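Local coordinates for Alr3699 protein (PDB 4XSO) that is a GT-B-fold glycosyltransferase family protein with two domains, each built around a parallel beta sheet, at residues I223-V235 with G334-I347. Residues are numbered along the deposited sequence; the frame is centred on the assembly and turned at random.
Sequences ILIDALAQCPPQV and GESQELANIINTCI
A227 sits over the first turn of helix 336-347, its CB 3.2 Å from S336 O and 3.8 Å from L339 CG, with the methyl of A340 beside it. These small residues let the backbones come close where helices 223-228 and 336-347 cross at -63°, their axes 8.0 Å apart. Upstream, I223 lays CD1 against the carbonyl oxygen of G334, while D226 meets the S336 hydroxymethyl group through its CB; its carboxylate is turned to Q257. On the inner side L224 and L339 slant across one another, CD1 to CD2. L339 has CG anti to its backbone N, and this torsion together with chi2 brings CD2 to within 3.8 Å of L224 CA.

Past the helix, the chain from C231 to V235 follows the second helix downstream into strand 235-240. C231 SG lies against the I343 side chain, 3.6 Å from CG2 and also near CD1, and V235 adds CG1 to the same CG2. The CG corner of the P232 ring meets I347 CD1, which also presses on V235 CG2 at 3.4 Å, a tight contact. N344 slants past the P232 ring and brings OD1 against its CD and CG.

On the solvent side Q230 and Q337 cross nearly at right angles, their amide planes 85° apart. Q230 NE2 donates to Q337 OE1 (2.8 Å, N-H...O 161°) on a lone pair in the carbonyl plane, and Q337 NE2 makes a weak bond to N341 OD1, which helps fix the flip of its amide. The two helices, which lie side by side on one face of the six-stranded parallel sheet in the C-terminal Rossmann-like domain of the GT-B fold, are thus joined mainly by close apolar fit; the glutamine pair adds a single directional, uncharged link at the exposed edge.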
loop_
_atom_site.group_PDB
_atom_site.type_symbol
_atom_site.label_atom_id
_atom_site.label_comp_id
_atom_site.label_asym_id
_atom_site.label_seq_id
_atom_site.Cartn_x
_atom_site.Cartn_y
_atom_site.Cartn_z
ATOM N N ILE A 223 10.703 -25.350 33.865
ATOM C CA ILE A 223 9.655 -26.280 34.296
ATOM C C ILE A 223 10.192 -27.737 34.300
ATOM O O ILE A 223 9.974 -28.451 35.256
ATOM C CB ILE A 223 8.393 -26.164 33.370
ATOM C CG1 ILE A 223 7.919 -24.716 33.241
ATOM C CG2 ILE A 223 7.255 -27.084 33.839
ATOM C CD1 ILE A 223 7.329 -24.198 34.542
ATOM N N LEU A 224 10.906 -28.166 33.228
ATOM C CA LEU A 224 11.552 -29.468 33.219
ATOM C C LEU A 224 12.526 -29.597 34.405
ATOM O O LEU A 224 12.592 -30.635 35.048
ATOM C CB LEU A 224 12.241 -29.753 31.852
ATOM C CG LEU A 224 13.062 -31.053 31.770
ATOM C CD1 LEU A 224 12.159 -32.245 31.989
ATOM C CD2 LEU A 224 13.734 -31.158 30.389
ATOM N N ILE A 225 13.328 -28.563 34.629
ATOM C CA ILE A 225 14.300 -28.542 35.729
ATOM C C ILE A 225 13.574 -28.688 37.103
ATOM O O ILE A 225 13.945 -29.583 37.846
ATOM C CB ILE A 225 15.221 -27.305 35.622
ATOM C CG1 ILE A 225 16.058 -27.420 34.333
ATOM C CG2 ILE A 225 16.127 -27.221 36.836
ATOM C CD1 ILE A 225 16.568 -26.100 33.832
ATOM N N ASP A 226 12.489 -27.929 37.367
ATOM C CA ASP A 226 11.723 -28.141 38.616
ATOM C C ASP A 226 11.178 -29.570 38.707
ATOM O O ASP A 226 11.301 -30.232 39.725
ATOM C CB ASP A 226 10.561 -27.189 38.717
ATOM C CG ASP A 226 10.960 -25.784 39.097
ATOM O OD1 ASP A 226 12.031 -25.626 39.674
ATOM O OD2 ASP A 226 10.189 -24.825 38.791
ATOM N N ALA A 227 10.652 -30.108 37.606
ATOM C CA ALA A 227 10.201 -31.493 37.647
ATOM C C ALA A 227 11.354 -32.476 37.916
ATOM O O ALA A 227 11.159 -33.497 38.563
ATOM C CB ALA A 227 9.491 -31.871 36.351
ATOM N N LEU A 228 12.559 -32.209 37.421
ATOM C CA LEU A 228 13.666 -33.140 37.639
ATOM C C LEU A 228 13.942 -33.299 39.141
ATOM O O LEU A 228 14.226 -34.383 39.620
ATOM C CB LEU A 228 14.928 -32.628 36.929
ATOM C CG LEU A 228 15.736 -33.686 36.186
ATOM C CD1 LEU A 228 14.825 -34.512 35.301
ATOM C CD2 LEU A 228 16.836 -33.048 35.339
ATOM N N ALA A 229 13.785 -32.204 39.864
ATOM C CA ALA A 229 13.920 -32.190 41.315
ATOM C C ALA A 229 13.025 -33.223 41.956
ATOM O O ALA A 229 13.300 -33.635 43.072
ATOM C CB ALA A 229 13.612 -30.803 41.852
ATOM N N GLN A 230 11.964 -33.650 41.253
ATOM C CA GLN A 230 10.983 -34.586 41.791
ATOM C C GLN A 230 11.066 -35.985 41.217
ATOM O O GLN A 230 10.136 -36.747 41.417
ATOM C CB GLN A 230 9.572 -34.029 41.547
ATOM C CG GLN A 230 9.312 -32.752 42.334
ATOM C CD GLN A 230 9.207 -33.093 43.802
ATOM O OE1 GLN A 230 10.210 -33.129 44.527
ATOM N NE2 GLN A 230 8.003 -33.468 44.225
ATOM N N CYS A 231 12.161 -36.302 40.514
ATOM C CA CYS A 231 12.348 -37.525 39.763
ATOM C C CYS A 231 13.459 -38.337 40.364
ATOM O O CYS A 231 14.371 -37.775 40.948
ATOM C CB CYS A 231 12.736 -37.195 38.296
ATOM S SG CYS A 231 11.280 -36.660 37.401
ATOM N N PRO A 232 13.415 -39.666 40.203
ATOM C CA PRO A 232 14.539 -40.395 40.746
ATOM C C PRO A 232 15.877 -39.986 40.160
ATOM O O PRO A 232 15.960 -39.311 39.095
ATOM C CB PRO A 232 14.213 -41.880 40.457
ATOM C CG PRO A 232 12.928 -41.919 39.734
ATOM C CD PRO A 232 12.317 -40.546 39.783
ATOM N N PRO A 233 16.946 -40.397 40.843
ATOM C CA PRO A 233 18.292 -39.896 40.503
ATOM C C PRO A 233 18.852 -40.375 39.152
ATOM O O PRO A 233 19.677 -39.693 38.594
ATOM C CB PRO A 233 19.152 -40.359 41.678
ATOM C CG PRO A 233 18.381 -41.474 42.337
ATOM C CD PRO A 233 16.934 -41.253 42.051
ATOM N N GLN A 234 18.380 -41.499 38.617
ATOM C CA GLN A 234 18.817 -41.915 37.312
ATOM C C GLN A 234 18.204 -41.057 36.167
ATOM O O GLN A 234 18.669 -41.163 35.007
ATOM C CB GLN A 234 18.571 -43.416 37.070
ATOM C CG GLN A 234 17.142 -43.840 36.733
ATOM C CD GLN A 234 16.293 -43.971 37.972
ATOM O OE1 GLN A 234 16.645 -43.436 39.022
ATOM N NE2 GLN A 234 15.172 -44.684 37.862
ATOM N N VAL A 235 17.245 -40.166 36.500
ATOM C CA VAL A 235 16.683 -39.261 35.518
ATOM C C VAL A 235 17.589 -38.077 35.299
ATOM O O VAL A 235 17.799 -37.232 36.212
ATOM C CB VAL A 235 15.259 -38.743 35.886
ATOM C CG1 VAL A 235 14.713 -37.826 34.779
ATOM C CG2 VAL A 235 14.297 -39.896 36.133
ATOM N N GLY A 334 3.048 -25.028 32.712
ATOM C CA GLY A 334 3.639 -24.403 33.880
ATOM C C GLY A 334 3.655 -25.253 35.142
ATOM O O GLY A 334 4.185 -24.797 36.142
ATOM N N GLU A 335 3.056 -26.462 35.115
ATOM C CA GLU A 335 2.967 -27.326 36.312
ATOM C C GLU A 335 4.007 -28.477 36.344
ATOM O O GLU A 335 3.829 -29.547 35.732
ATOM C CB GLU A 335 1.556 -27.876 36.454
ATOM C CG GLU A 335 0.483 -26.835 36.188
ATOM C CD GLU A 335 0.248 -25.863 37.347
ATOM O OE1 GLU A 335 1.225 -25.290 37.870
ATOM O OE2 GLU A 335 -0.941 -25.667 37.717
ATOM N N SER A 336 5.053 -28.288 37.121
ATOM C CA SER A 336 6.167 -29.196 37.126
ATOM C C SER A 336 5.863 -30.494 37.792
ATOM O O SER A 336 6.482 -31.531 37.441
ATOM C CB SER A 336 7.426 -28.539 37.728
ATOM O OG SER A 336 7.240 -28.179 39.090
ATOM N N GLN A 337 4.918 -30.512 38.729
ATOM C CA GLN A 337 4.657 -31.783 39.399
ATOM C C GLN A 337 3.909 -32.759 38.481
ATOM O O GLN A 337 4.119 -33.979 38.535
ATOM C CB GLN A 337 3.919 -31.623 40.745
ATOM C CG GLN A 337 3.681 -32.991 41.412
ATOM C CD GLN A 337 4.947 -33.574 42.026
ATOM O OE1 GLN A 337 5.593 -32.907 42.832
ATOM N NE2 GLN A 337 5.313 -34.831 41.652
ATOM N N GLU A 338 3.020 -32.240 37.661
ATOM C CA GLU A 338 2.304 -33.077 36.711
ATOM C C GLU A 338 3.311 -33.656 35.679
ATOM O O GLU A 338 3.246 -34.868 35.297
ATOM C CB GLU A 338 1.189 -32.261 36.089
ATOM C CG GLU A 338 0.229 -33.019 35.195
ATOM C CD GLU A 338 -0.894 -32.124 34.654
ATOM O OE1 GLU A 338 -1.070 -30.944 35.093
ATOM O OE2 GLU A 338 -1.618 -32.627 33.791
ATOM N N LEU A 339 4.290 -32.841 35.303
ATOM C CA LEU A 339 5.343 -33.307 34.350
ATOM C C LEU A 339 6.149 -34.430 35.005
ATOM O O LEU A 339 6.463 -35.435 34.373
ATOM C CB LEU A 339 6.244 -32.125 33.936
ATOM C CG LEU A 339 7.509 -32.449 33.131
ATOM C CD1 LEU A 339 7.153 -33.258 31.870
ATOM C CD2 LEU A 339 8.194 -31.145 32.765
ATOM N N ALA A 340 6.435 -34.306 36.312
ATOM C CA ALA A 340 7.227 -35.325 37.007
ATOM C C ALA A 340 6.448 -36.622 37.114
ATOM O O ALA A 340 7.000 -37.754 36.993
ATOM C CB ALA A 340 7.660 -34.853 38.392
ATOM N N ASN A 341 5.165 -36.493 37.345
ATOM C CA ASN A 341 4.326 -37.670 37.409
ATOM C C ASN A 341 4.361 -38.454 36.100
ATOM O O ASN A 341 4.448 -39.699 36.107
ATOM C CB ASN A 341 2.891 -37.272 37.670
ATOM C CG ASN A 341 2.657 -36.807 39.098
ATOM O OD1 ASN A 341 3.455 -37.021 40.002
ATOM N ND2 ASN A 341 1.517 -36.228 39.306
ATOM N N ILE A 342 4.333 -37.738 34.974
ATOM C CA ILE A 342 4.495 -38.415 33.672
ATOM C C ILE A 342 5.809 -39.095 33.569
ATOM O O ILE A 342 5.907 -40.238 33.099
ATOM C CB ILE A 342 4.335 -37.428 32.490
ATOM C CG1 ILE A 342 2.904 -36.904 32.438
ATOM C CG2 ILE A 342 4.679 -38.108 31.169
ATOM C CD1 ILE A 342 1.832 -38.019 32.526
ATOM N N ILE A 343 6.865 -38.388 33.945
ATOM C CA ILE A 343 8.230 -38.964 33.813
ATOM C C ILE A 343 8.324 -40.260 34.635
ATOM O O ILE A 343 8.771 -41.305 34.162
ATOM C CB ILE A 343 9.300 -37.968 34.307
ATOM C CG1 ILE A 343 9.352 -36.783 33.357
ATOM C CG2 ILE A 343 10.642 -38.652 34.425
ATOM C CD1 ILE A 343 10.324 -35.696 33.821
ATOM N N ASN A 344 7.835 -40.187 35.866
ATOM C CA ASN A 344 7.776 -41.351 36.724
ATOM C C ASN A 344 6.886 -42.491 36.152
ATOM O O ASN A 344 7.226 -43.661 36.281
ATOM C CB ASN A 344 7.324 -40.941 38.126
ATOM C CG ASN A 344 8.473 -40.389 38.968
ATOM O OD1 ASN A 344 9.501 -41.022 39.099
ATOM N ND2 ASN A 344 8.305 -39.215 39.530
ATOM N N THR A 345 5.759 -42.145 35.528
ATOM C CA THR A 345 4.940 -43.135 34.884
ATOM C C THR A 345 5.718 -43.823 33.800
ATOM O O THR A 345 5.589 -45.035 33.641
ATOM C CB THR A 345 3.729 -42.496 34.246
ATOM O OG1 THR A 345 2.886 -42.047 35.298
ATOM C CG2 THR A 345 2.991 -43.473 33.370
ATOM N N CYS A 346 6.515 -43.044 33.053
ATOM C CA CYS A 346 7.327 -43.617 31.960
ATOM C C CYS A 346 8.438 -44.579 32.437
ATOM O O CYS A 346 8.818 -45.516 31.729
ATOM C CB CYS A 346 7.936 -42.496 31.099
ATOM S SG CYS A 346 6.719 -41.691 30.052
ATOM N N ILE A 347 8.986 -44.295 33.607
ATOM C CA ILE A 347 10.016 -45.151 34.249
ATOM C C ILE A 347 9.449 -46.482 34.717
ATOM O O ILE A 347 9.993 -47.541 34.430
ATOM C CB ILE A 347 10.625 -44.406 35.467
ATOM C CG1 ILE A 347 11.450 -43.240 34.965
ATOM C CG2 ILE A 347 11.466 -45.353 36.306
ATOM C CD1 ILE A 347 11.766 -42.177 36.007
#